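Local coordinates for putative carboxynorspermidine decarboxylase protein (PDB 3MT1) that probably decarboxylates carboxynorspermidine and carboxyspermidine to norspermidine and spermidine with pyridoxal 5'-phosphate as cofactor, working as a homodimer, at residues K37-W42 / A234-S239; T55-S58 / E62-L65; H75-A80 / G117-P122; H266-L271 / M326-W331. All blocks are in the same frame, centred on the assembly; numbering follows the deposited sequence.

Contact 1: K37-W42 / A234-S239; sequences KCFATW and ASITKS
Cys38 opens the contact lightly, its SG turned to Ile236 and 4.4 Å from the CG2 branch of that residue. Phe39, next along, carries most of it. With CG anti to the backbone N (chi1 -177°) its ring swings over to Ile236, whose CD1 makes a CH-pi contact above the middle of one face, 3.4 Å from the ring centroid and only 7° off the ring normal. CG1 of Ile236 lies over the same ring nearer its CD2-CE2 side, 3.5 Å from Phe39 CD2. On the opposite face lies the backbone N of Thr41, toward the rim, and Met48 of helix 45-49 touches both Phe39 and Ile236. Replacing Phe39 by an alanine would probably strip the CD1 end of Ile236 of its aromatic cover and open a gap beside Met48. Ile236 also begins a type II beta turn that runs to Ser239, and its carbonyl O takes both Ser239 N and, at 2.9 Å, Ser239 OG from the same face of its plane. A sulfate, probably a crystallisation ion, lies near Cys38. The loop after strand 31-35, the first of the closed parallel barrel, here meets the short helix after strand 226-229, the last, and the side chain of Glu233, a predicted substrate residue, is about 4 Å from that of Cys38, consistent with the active site at the strand ends of a beta/alpha barrel.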
loop_
_atom_site.group_PDB
_atom_site.type_symbol
_atom_site.label_atom_id
_atom_site.label_comp_id
_atom_site.label_asym_id
_atom_site.label_seq_id
_atom_site.Cartn_x
_atom_site.Cartn_y
_atom_site.Cartn_z
ATOM N N LYS B 37 14.096 -3.898 -3.269
ATOM C CA LYS B 37 12.911 -3.034 -3.303
ATOM C C LYS B 37 11.835 -3.552 -4.274
ATOM O O LYS B 37 10.635 -3.326 -4.070
ATOM C CB LYS B 37 13.251 -1.557 -3.539
ATOM C CG LYS B 37 13.749 -1.232 -4.909
ATOM C CD LYS B 37 14.187 0.245 -5.066
ATOM C CE LYS B 37 14.907 0.406 -6.423
ATOM N NZ LYS B 37 15.595 1.750 -6.577
ATOM N N CYS B 38 12.258 -4.278 -5.306
ATOM C CA CYS B 38 11.340 -4.780 -6.300
ATOM C C CYS B 38 10.756 -6.131 -5.870
ATOM O O CYS B 38 9.540 -6.395 -6.043
ATOM C CB CYS B 38 12.066 -4.891 -7.627
ATOM S SG CYS B 38 11.246 -5.979 -8.802
ATOM N N PHE B 39 11.629 -6.983 -5.305
ATOM C CA PHE B 39 11.300 -8.401 -5.062
ATOM C C PHE B 39 12.162 -8.933 -3.945
ATOM O O PHE B 39 13.363 -8.904 -4.045
ATOM C CB PHE B 39 11.568 -9.203 -6.306
ATOM C CG PHE B 39 11.199 -10.648 -6.197
ATOM C CD1 PHE B 39 12.169 -11.612 -5.822
ATOM C CD2 PHE B 39 9.911 -11.072 -6.528
ATOM C CE1 PHE B 39 11.840 -12.988 -5.748
ATOM C CE2 PHE B 39 9.556 -12.438 -6.438
ATOM C CZ PHE B 39 10.521 -13.406 -6.063
ATOM N N ALA B 40 11.522 -9.409 -2.884
ATOM C CA ALA B 40 12.179 -9.848 -1.671
ATOM C C ALA B 40 11.485 -11.106 -1.118
ATOM O O ALA B 40 11.440 -11.364 0.090
ATOM C CB ALA B 40 12.195 -8.722 -0.671
ATOM N N THR B 41 10.985 -11.925 -2.036
ATOM C CA THR B 41 10.305 -13.148 -1.671
ATOM C C THR B 41 11.371 -14.214 -1.441
ATOM O O THR B 41 11.684 -15.028 -2.345
ATOM C CB THR B 41 9.353 -13.540 -2.753
ATOM O OG1 THR B 41 8.370 -12.521 -2.849
ATOM C CG2 THR B 41 8.650 -14.844 -2.434
ATOM N N TRP B 42 11.888 -14.212 -0.219
ATOM C CA TRP B 42 13.116 -14.917 0.085
ATOM C C TRP B 42 13.086 -16.447 -0.082
ATOM O O TRP B 42 14.127 -17.038 -0.338
ATOM C CB TRP B 42 13.679 -14.516 1.448
ATOM C CG TRP B 42 12.742 -14.612 2.618
ATOM C CD1 TRP B 42 11.908 -13.627 3.097
ATOM C CD2 TRP B 42 12.577 -15.723 3.475
ATOM N NE1 TRP B 42 11.219 -14.073 4.163
ATOM C CE2 TRP B 42 11.622 -15.355 4.444
ATOM C CE3 TRP B 42 13.157 -16.991 3.537
ATOM C CZ2 TRP B 42 11.202 -16.233 5.456
ATOM C CZ3 TRP B 42 12.758 -17.862 4.557
ATOM C CH2 TRP B 42 11.777 -17.484 5.491
ATOM N N ALA B 234 13.982 -6.867 -14.104
ATOM C CA ALA B 234 14.501 -7.813 -15.084
ATOM C C ALA B 234 14.756 -9.245 -14.537
ATOM O O ALA B 234 14.809 -10.222 -15.296
ATOM C CB ALA B 234 15.722 -7.249 -15.775
ATOM N N SER B 235 14.909 -9.382 -13.226
ATOM C CA SER B 235 15.060 -10.703 -12.625
ATOM C C SER B 235 13.776 -11.526 -12.661
ATOM O O SER B 235 13.808 -12.760 -12.727
ATOM C CB SER B 235 15.468 -10.545 -11.162
ATOM O OG SER B 235 16.620 -9.738 -11.090
ATOM N N ILE B 236 12.654 -10.824 -12.634
ATOM C CA ILE B 236 11.427 -11.408 -12.184
ATOM C C ILE B 236 10.315 -11.306 -13.241
ATOM O O ILE B 236 9.198 -11.793 -13.041
ATOM C CB ILE B 236 11.090 -10.764 -10.824
ATOM C CG1 ILE B 236 10.858 -11.831 -9.814
ATOM C CG2 ILE B 236 10.034 -9.627 -10.848
ATOM C CD1 ILE B 236 12.144 -12.285 -9.225
ATOM N N THR B 237 10.674 -10.664 -14.357
ATOM C CA THR B 237 9.803 -10.376 -15.482
ATOM C C THR B 237 9.072 -11.638 -15.949
ATOM O O THR B 237 9.684 -12.687 -16.137
ATOM C CB THR B 237 10.632 -9.690 -16.638
ATOM O OG1 THR B 237 9.773 -8.965 -17.533
ATOM C CG2 THR B 237 11.459 -10.695 -17.440
ATOM N N LYS B 238 7.751 -11.540 -16.101
ATOM C CA LYS B 238 6.930 -12.629 -16.684
ATOM C C LYS B 238 7.050 -13.972 -15.953
ATOM O O LYS B 238 6.722 -15.026 -16.514
ATOM C CB LYS B 238 7.272 -12.818 -18.174
ATOM C CG LYS B 238 6.924 -11.609 -19.036
ATOM C CD LYS B 238 7.486 -11.780 -20.435
ATOM C CE LYS B 238 8.342 -10.553 -20.840
ATOM N NZ LYS B 238 7.537 -9.280 -20.955
ATOM N N SER B 239 7.527 -13.940 -14.717
ATOM C CA SER B 239 7.780 -15.166 -14.000
ATOM C C SER B 239 6.611 -15.564 -13.158
ATOM O O SER B 239 6.470 -16.747 -12.828
ATOM C CB SER B 239 8.980 -15.042 -13.072
ATOM O OG SER B 239 8.583 -14.403 -11.868
#

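Contact 2: T55-S58 / E62-L65; sequences TTSS and EVRL
A beta-alpha-beta unit of the parallel barrel turns its corner here: Ser57, last of strand 54-57, faces Glu62 and Val63 near the start of helix 60-70, with Ser58 just beyond the strand. The chain doubles back so sharply that the CA atoms of Ser57 and Val63 are just 5.2 Å apart. Ser57 points its hydroxyl at the helix backbone: OG, anti to its own carbonyl carbon (chi1 -73°), rests against the peptide joining Glu62 and Val63, 3.0 Å from Glu62 C. Val63 N is as near, 2.9 Å from Ser57 OG, but the angle is too poor for a hydrogen bond, so this is close packing of a small side chain against the peptide. Ser57 OG also lies 3.5 Å from Glu62 CB and 3.8 Å from Val63 CB.

Polar linkage is left to Glu62. Its chain runs out extended beyond CG and brings OE1 back to the strand end, where two weak bonds converge: Ser58 N at 3.4 Å, nearly straight at 164°, and Ser58 OG at 3.3 Å. One carboxylate oxygen thus ties both the backbone and the hydroxyl of Ser58 to the helix, loosely in each case. Glu62 N in turn bonds Ser59 OG in the connecting turn. Val63 packs on Thr74 and Ala76 of strand 73-77 and on His92 of helix 83-92, while Asn333 of the second subunit lies against Ser58 and Glu62, and strand 54-57 pairs with strand 73-77.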
loop_
_atom_site.group_PDB
_atom_site.type_symbol
_atom_site.label_atom_id
_atom_site.label_comp_id
_atom_site.label_asym_id
_atom_site.label_seq_id
_atom_site.Cartn_x
_atom_site.Cartn_y
_atom_site.Cartn_z
ATOM N N THR B 55 22.704 -8.865 -3.476
ATOM C CA THR B 55 21.480 -8.091 -3.378
ATOM C C THR B 55 21.904 -6.669 -3.183
ATOM O O THR B 55 23.002 -6.420 -2.736
ATOM C CB THR B 55 20.648 -8.506 -2.082
ATOM O OG1 THR B 55 21.412 -8.260 -0.876
ATOM C CG2 THR B 55 20.264 -10.000 -2.131
ATOM N N THR B 56 21.047 -5.733 -3.528
ATOM C CA THR B 56 21.249 -4.352 -3.130
ATOM C C THR B 56 19.988 -3.877 -2.373
ATOM O O THR B 56 18.919 -4.355 -2.625
ATOM C CB THR B 56 21.601 -3.458 -4.341
ATOM O OG1 THR B 56 21.997 -2.166 -3.872
ATOM C CG2 THR B 56 20.386 -3.286 -5.313
ATOM N N SER B 57 20.140 -2.955 -1.448
ATOM C CA SER B 57 19.100 -2.615 -0.491
ATOM C C SER B 57 18.951 -1.137 -0.309
ATOM O O SER B 57 19.906 -0.412 -0.479
ATOM C CB SER B 57 19.511 -3.114 0.882
ATOM O OG SER B 57 19.405 -4.506 0.947
ATOM N N SER B 58 17.796 -0.689 0.151
ATOM C CA SER B 58 17.660 0.712 0.502
ATOM C C SER B 58 17.189 0.974 1.909
ATOM O O SER B 58 16.700 2.047 2.183
ATOM C CB SER B 58 16.758 1.427 -0.499
ATOM O OG SER B 58 15.652 0.612 -0.830
ATOM N N GLU B 62 16.108 -4.388 4.586
ATOM C CA GLU B 62 16.460 -5.011 3.323
ATOM C C GLU B 62 17.895 -5.544 3.299
ATOM O O GLU B 62 18.118 -6.719 2.899
ATOM C CB GLU B 62 16.133 -4.129 2.118
ATOM C CG GLU B 62 14.641 -4.155 1.791
ATOM C CD GLU B 62 14.206 -3.371 0.487
ATOM O OE1 GLU B 62 14.983 -2.557 -0.087
ATOM O OE2 GLU B 62 13.042 -3.605 0.045
ATOM N N VAL B 63 18.846 -4.729 3.763
ATOM C CA VAL B 63 20.210 -5.202 3.895
ATOM C C VAL B 63 20.351 -6.417 4.822
ATOM O O VAL B 63 21.065 -7.363 4.501
ATOM C CB VAL B 63 21.224 -4.089 4.269
ATOM C CG1 VAL B 63 21.256 -3.796 5.800
ATOM C CG2 VAL B 63 22.619 -4.506 3.792
ATOM N N ARG B 64 19.652 -6.418 5.940
ATOM C CA ARG B 64 19.634 -7.627 6.776
ATOM C C ARG B 64 19.030 -8.846 6.027
ATOM O O ARG B 64 19.593 -9.985 6.074
ATOM C CB ARG B 64 18.889 -7.372 8.086
ATOM C CG ARG B 64 18.726 -8.572 8.965
ATOM C CD ARG B 64 18.420 -8.113 10.368
ATOM N NE ARG B 64 18.154 -9.228 11.272
ATOM C CZ ARG B 64 17.695 -9.095 12.511
ATOM N NH1 ARG B 64 17.412 -7.894 12.989
ATOM N NH2 ARG B 64 17.469 -10.166 13.257
ATOM N N LEU B 65 17.929 -8.617 5.316
ATOM C CA LEU B 65 17.309 -9.722 4.621
ATOM C C LEU B 65 18.284 -10.296 3.602
ATOM O O LEU B 65 18.370 -11.504 3.496
ATOM C CB LEU B 65 15.996 -9.313 3.926
ATOM C CG LEU B 65 15.316 -10.385 3.078
ATOM C CD1 LEU B 65 14.663 -11.463 3.935
ATOM C CD2 LEU B 65 14.299 -9.783 2.226
#

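Contact 3: H75-A80 / G117-P122; sequences HAYSVA and GLRLNP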
loop_
_atom_site.group_PDB
_atom_site.type_symbol
_atom_site.label_atom_id
_atom_site.label_comp_id
_atom_site.label_asym_id
_atom_site.label_seq_id
_atom_site.Cartn_x
_atom_site.Cartn_y
_atom_site.Cartn_z
ATOM N N HIS B 75 24.946 -4.961 -0.898
ATOM C CA HIS B 75 25.163 -3.510 -1.073
ATOM C C HIS B 75 24.067 -2.774 -0.361
ATOM O O HIS B 75 22.897 -3.160 -0.438
ATOM C CB HIS B 75 25.149 -3.102 -2.547
ATOM C CG HIS B 75 26.381 -3.496 -3.297
ATOM N ND1 HIS B 75 26.811 -2.825 -4.425
ATOM C CD2 HIS B 75 27.292 -4.481 -3.068
ATOM C CE1 HIS B 75 27.913 -3.402 -4.879
ATOM N NE2 HIS B 75 28.231 -4.401 -4.065
ATOM N N ALA B 76 24.453 -1.728 0.349
ATOM C CA ALA B 76 23.485 -0.896 1.037
ATOM C C ALA B 76 23.413 0.480 0.405
ATOM O O ALA B 76 24.438 1.071 0.088
ATOM C CB ALA B 76 23.827 -0.801 2.535
ATOM N N TYR B 77 22.204 0.977 0.207
ATOM C CA TYR B 77 22.001 2.343 -0.235
ATOM C C TYR B 77 20.896 2.962 0.593
ATOM O O TYR B 77 20.000 2.260 1.084
ATOM C CB TYR B 77 21.596 2.389 -1.704
ATOM C CG TYR B 77 21.188 3.781 -2.166
ATOM C CD1 TYR B 77 22.117 4.820 -2.236
ATOM C CD2 TYR B 77 19.856 4.060 -2.517
ATOM C CE1 TYR B 77 21.752 6.090 -2.657
ATOM C CE2 TYR B 77 19.470 5.327 -2.926
ATOM C CZ TYR B 77 20.423 6.347 -3.000
ATOM O OH TYR B 77 20.029 7.617 -3.423
ATOM N N SER B 78 20.956 4.271 0.771
ATOM C CA SER B 78 19.848 4.983 1.371
ATOM C C SER B 78 19.901 6.411 0.934
ATOM O O SER B 78 20.970 6.920 0.640
ATOM C CB SER B 78 19.857 4.921 2.905
ATOM O OG SER B 78 18.773 5.693 3.443
ATOM N N VAL B 79 18.737 7.044 0.901
ATOM C CA VAL B 79 18.632 8.470 0.676
ATOM C C VAL B 79 19.132 9.194 1.925
ATOM O O VAL B 79 19.859 10.170 1.814
ATOM C CB VAL B 79 17.190 8.854 0.313
ATOM C CG1 VAL B 79 17.045 10.304 0.208
ATOM C CG2 VAL B 79 16.823 8.247 -1.016
ATOM N N ALA B 80 18.810 8.675 3.105
ATOM C CA ALA B 80 19.276 9.271 4.363
ATOM C C ALA B 80 19.482 8.225 5.461
ATOM O O ALA B 80 18.483 7.659 5.943
ATOM C CB ALA B 80 18.275 10.310 4.831
ATOM N N GLY B 117 30.968 4.086 -1.373
ATOM C CA GLY B 117 30.597 4.600 -2.685
ATOM C C GLY B 117 29.763 5.852 -2.573
ATOM O O GLY B 117 29.305 6.224 -1.494
ATOM N N LEU B 118 29.570 6.532 -3.695
ATOM C CA LEU B 118 28.827 7.779 -3.702
ATOM C C LEU B 118 27.920 7.723 -4.911
ATOM O O LEU B 118 28.341 7.285 -5.971
ATOM C CB LEU B 118 29.803 8.972 -3.790
ATOM C CG LEU B 118 29.213 10.394 -3.766
ATOM C CD1 LEU B 118 28.925 10.863 -2.335
ATOM C CD2 LEU B 118 30.102 11.411 -4.474
ATOM N N ARG B 119 26.673 8.145 -4.761
ATOM C CA ARG B 119 25.789 8.217 -5.918
ATOM C C ARG B 119 26.044 9.459 -6.754
ATOM O O ARG B 119 26.182 10.570 -6.234
ATOM C CB ARG B 119 24.329 8.208 -5.501
ATOM C CG ARG B 119 23.412 8.002 -6.669
ATOM C CD ARG B 119 21.980 8.045 -6.273
ATOM N NE ARG B 119 21.125 7.760 -7.421
ATOM C CZ ARG B 119 19.848 7.404 -7.335
ATOM N NH1 ARG B 119 19.267 7.277 -6.138
ATOM N NH2 ARG B 119 19.159 7.164 -8.446
ATOM N N LEU B 120 26.084 9.268 -8.062
ATOM C CA LEU B 120 26.288 10.363 -8.978
ATOM C C LEU B 120 25.042 10.536 -9.807
ATOM O O LEU B 120 24.430 9.566 -10.238
ATOM C CB LEU B 120 27.489 10.070 -9.868
ATOM C CG LEU B 120 28.895 10.631 -9.602
ATOM C CD1 LEU B 120 29.254 10.818 -8.145
ATOM C CD2 LEU B 120 29.900 9.716 -10.303
ATOM N N ASN B 121 24.655 11.790 -9.998
ATOM C CA ASN B 121 23.439 12.138 -10.713
ATOM C C ASN B 121 23.844 12.612 -12.092
ATOM O O ASN B 121 24.500 13.652 -12.217
ATOM C CB ASN B 121 22.700 13.242 -9.958
ATOM C CG ASN B 121 21.342 13.599 -10.576
ATOM O OD1 ASN B 121 20.979 13.147 -11.666
ATOM N ND2 ASN B 121 20.593 14.443 -9.868
ATOM N N PRO B 122 23.500 11.837 -13.138
ATOM C CA PRO B 122 23.819 12.336 -14.471
ATOM C C PRO B 122 22.947 13.534 -14.918
ATOM O O PRO B 122 23.475 14.438 -15.591
ATOM C CB PRO B 122 23.607 11.110 -15.363
ATOM C CG PRO B 122 23.751 9.941 -14.446
ATOM C CD PRO B 122 23.137 10.408 -13.166
#
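Tyr77 and Arg119 make a buried side-chain bridge inside the parallel beta/alpha barrel, linking strands 73-77 and 115-119 across the strand between them, 95-98. The backbones stay well apart, with 9.0 Å between the CA atoms of Tyr77 and Arg119, so the polar ends of the two long side chains have to close the distance. Both residues place CG anti to the backbone N (chi1 -168° in Arg119), and the arginine chain is extended from CG to NE, which carries its guanidinium to the tyrosine hydroxyl. CD of Arg119 comes within 3.5 Å of Tyr77 OH.

Around them, Met160 of strand 158-160 touches both side chains, and Ile97 of strand 95-98 touches Tyr77. The hydroxyl has a second partner as well, Asn99 OD1, while Arg119 NH2 has a weak bond to His162 O. The phenol oxygen therefore accepts from Arg119 and bonds Asn99 OD1, which probably fixes the rotation of the hydroxyl. The planes of ring and guanidinium stand 75° apart, and Arg119 NH1 donates to Tyr77 OH over 2.8 Å at 154°, the oxygen lying in the guanidinium plane.

Contact 4: H266-L271 / M326-W331; sequences HMLDLL and MVKKNW
Lys328 forms the tight half of this contact, laid across Leu268 and ending on Asp269. Leu268 CD2 sits 4.0 Å from Lys328 CD and 3.9 Å from Lys328 O, the two side chains crossing at about a right angle. Beyond the leucine the lysine chain bends at chi3 (102°), and this kink turns NZ to the carboxylate: Lys328 NZ donates to Asp269 OD1 over 2.8 Å, a salt bridge reaching the oxygen on its syn side but 27° out of the carboxylate plane. CE follows close behind, 3.2 Å from Asp269 OD1. NZ is shared, for Glu264 of the second subunit forms another salt bridge with it. With an alanine at Lys328, Asp269 and that Glu264 would probably lose their shared cation, and CD2 of Leu268 its cover. Asp269 is predicted to bind substrate, which is consistent with the lysine helping to position that carboxylate.

Toward His266 and Asn330 the fit is looser, and a buried water bridges them. It stands at the edge of the imidazole, in its plane, 2.9 Å from His266 NE2, and donates to Asn330 O. ND2 of Asn330 donates to Glu264 O of the same chain and, weakly, to Lys328 O, while OD1 takes Phe332 N. The loop 326-331 runs past the short helices 263-266 and 268-273, tied to the first by the bonds of Asn330 to Glu264 and to the backbone of Ala265, with strand 6-10 touching Met326 and Lys329, while Leu268 packs on Leu268 of the second subunit.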
loop_
_atom_site.group_PDB
_atom_site.type_symbol
_atom_site.label_atom_id
_atom_site.label_comp_id
_atom_site.label_asym_id
_atom_site.label_seq_id
_atom_site.Cartn_x
_atom_site.Cartn_y
_atom_site.Cartn_z
ATOM N N HIS B 266 -3.012 -5.415 -3.345
ATOM C CA HIS B 266 -2.269 -6.559 -3.929
ATOM C C HIS B 266 -1.357 -6.247 -5.098
ATOM O O HIS B 266 -0.465 -7.026 -5.380
ATOM C CB HIS B 266 -3.221 -7.701 -4.301
ATOM C CG HIS B 266 -4.095 -8.117 -3.165
ATOM N ND1 HIS B 266 -5.375 -8.598 -3.337
ATOM C CD2 HIS B 266 -3.878 -8.092 -1.823
ATOM C CE1 HIS B 266 -5.900 -8.871 -2.154
ATOM N NE2 HIS B 266 -5.017 -8.564 -1.219
HETATM N N MSE B 267 -1.583 -5.123 -5.770
HETATM C CA MSE B 267 -0.824 -4.741 -6.968
HETATM C C MSE B 267 -0.823 -3.210 -7.040
HETATM O O MSE B 267 -1.310 -2.588 -7.988
HETATM C CB MSE B 267 -1.465 -5.393 -8.190
HETATM C CG MSE B 267 -0.985 -6.852 -8.481
HETATM SE SE MSE B 267 -1.829 -7.401 -10.168
HETATM C CE MSE B 267 -0.352 -6.882 -11.363
ATOM N N LEU B 268 -0.281 -2.620 -5.977
ATOM C CA LEU B 268 -0.527 -1.254 -5.629
ATOM C C LEU B 268 0.069 -0.296 -6.647
ATOM O O LEU B 268 -0.434 0.805 -6.829
ATOM C CB LEU B 268 -0.009 -1.002 -4.212
ATOM C CG LEU B 268 0.119 0.423 -3.635
ATOM C CD1 LEU B 268 -1.247 1.140 -3.517
ATOM C CD2 LEU B 268 0.879 0.459 -2.282
ATOM N N ASP B 269 1.148 -0.707 -7.305
ATOM C CA ASP B 269 1.676 0.073 -8.432
ATOM C C ASP B 269 0.615 0.376 -9.487
ATOM O O ASP B 269 0.619 1.460 -10.058
ATOM C CB ASP B 269 2.945 -0.550 -9.050
ATOM C CG ASP B 269 4.254 0.057 -8.458
ATOM O OD1 ASP B 269 4.235 0.440 -7.278
ATOM O OD2 ASP B 269 5.294 0.168 -9.159
ATOM N N LEU B 270 -0.310 -0.545 -9.722
ATOM C CA LEU B 270 -1.392 -0.267 -10.675
ATOM C C LEU B 270 -2.260 0.880 -10.235
ATOM O O LEU B 270 -2.686 1.697 -11.056
ATOM C CB LEU B 270 -2.285 -1.480 -10.953
ATOM C CG LEU B 270 -1.544 -2.758 -11.372
ATOM C CD1 LEU B 270 -2.550 -3.828 -11.734
ATOM C CD2 LEU B 270 -0.529 -2.463 -12.534
ATOM N N LEU B 271 -2.549 0.948 -8.941
ATOM C CA LEU B 271 -3.328 2.050 -8.472
ATOM C C LEU B 271 -2.482 3.316 -8.512
ATOM O O LEU B 271 -2.932 4.314 -9.052
ATOM C CB LEU B 271 -3.909 1.782 -7.092
ATOM C CG LEU B 271 -4.774 2.920 -6.516
ATOM C CD1 LEU B 271 -5.963 3.282 -7.428
ATOM C CD2 LEU B 271 -5.267 2.558 -5.126
HETATM N N MSE B 326 4.426 -7.916 -4.211
HETATM C CA MSE B 326 4.544 -8.549 -2.914
HETATM C C MSE B 326 5.173 -7.662 -1.864
HETATM O O MSE B 326 4.797 -7.741 -0.718
HETATM C CB MSE B 326 5.318 -9.860 -3.012
HETATM C CG MSE B 326 4.403 -11.046 -3.246
HETATM SE SE MSE B 326 5.234 -12.652 -4.071
HETATM C CE MSE B 326 5.733 -11.781 -5.756
ATOM N N VAL B 327 6.130 -6.837 -2.237
ATOM C CA VAL B 327 6.838 -6.029 -1.254
ATOM C C VAL B 327 5.962 -4.884 -0.659
ATOM O O VAL B 327 6.370 -4.204 0.273
ATOM C CB VAL B 327 8.096 -5.387 -1.888
ATOM C CG1 VAL B 327 9.290 -6.409 -1.982
ATOM C CG2 VAL B 327 7.729 -4.761 -3.239
ATOM N N LYS B 328 4.772 -4.666 -1.219
ATOM C CA LYS B 328 3.998 -3.517 -0.810
ATOM C C LYS B 328 2.533 -3.871 -0.618
ATOM O O LYS B 328 1.684 -3.007 -0.570
ATOM C CB LYS B 328 4.222 -2.307 -1.735
ATOM C CG LYS B 328 4.031 -2.568 -3.231
ATOM C CD LYS B 328 4.101 -1.241 -4.016
ATOM C CE LYS B 328 5.436 -1.076 -4.694
ATOM N NZ LYS B 328 5.771 0.323 -4.951
ATOM N N LYS B 329 2.256 -5.154 -0.464
ATOM C CA LYS B 329 0.910 -5.586 -0.185
ATOM C C LYS B 329 0.456 -5.167 1.200
ATOM O O LYS B 329 1.254 -5.064 2.135
ATOM C CB LYS B 329 0.810 -7.090 -0.353
ATOM C CG LYS B 329 1.687 -7.924 0.582
ATOM C CD LYS B 329 1.528 -9.426 0.245
ATOM C CE LYS B 329 2.763 -10.230 0.711
ATOM N NZ LYS B 329 3.003 -9.921 2.153
ATOM N N ASN B 330 -0.836 -4.939 1.343
ATOM C CA ASN B 330 -1.373 -4.460 2.615
ATOM C C ASN B 330 -2.792 -5.030 2.920
ATOM O O ASN B 330 -3.400 -5.738 2.089
ATOM C CB ASN B 330 -1.392 -2.939 2.574
ATOM C CG ASN B 330 -2.185 -2.428 1.408
ATOM O OD1 ASN B 330 -3.414 -2.346 1.483
ATOM N ND2 ASN B 330 -1.505 -2.132 0.290
ATOM N N TRP B 331 -3.325 -4.659 4.084
ATOM C CA TRP B 331 -4.575 -5.194 4.601
ATOM C C TRP B 331 -5.763 -4.256 4.381
ATOM O O TRP B 331 -6.751 -4.286 5.111
ATOM C CB TRP B 331 -4.397 -5.400 6.083
ATOM C CG TRP B 331 -3.648 -6.600 6.405
ATOM C CD1 TRP B 331 -2.439 -6.663 7.017
ATOM C CD2 TRP B 331 -4.048 -7.953 6.132
ATOM N NE1 TRP B 331 -2.059 -7.975 7.155
ATOM C CE2 TRP B 331 -3.027 -8.789 6.631
ATOM C CE3 TRP B 331 -5.173 -8.536 5.529
ATOM C CZ2 TRP B 331 -3.093 -10.191 6.540
ATOM C CZ3 TRP B 331 -5.248 -9.925 5.442
ATOM C CH2 TRP B 331 -4.223 -10.739 5.950
HETATM O O HOH W 1 -4.718 -8.242 1.681
#

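Contacts 1, 2 and 3 follow the barrel round from its first strand: contact 1 joins the loop after the first strand to the short helix after the last, and contacts 2 and 3 share the neighbouring strands 54-57 and 73-77, where Ser57 O lies 2.8 Å from Tyr77 N. Contact 1 touches contact 2 through Lys37 CA and Glu62 OE2, 3.4 Å apart, and contact 4 through Lys37 O and Val327 CG2, 3.3 Å apart. The predicted substrate residues Glu233 and Asp269, with side chains about 7 Å apart, put contacts 1 and 4 beside the probable active site. Contact 3 is remote, its centre about 26 Å from that of contact 4. All four reach the second subunit.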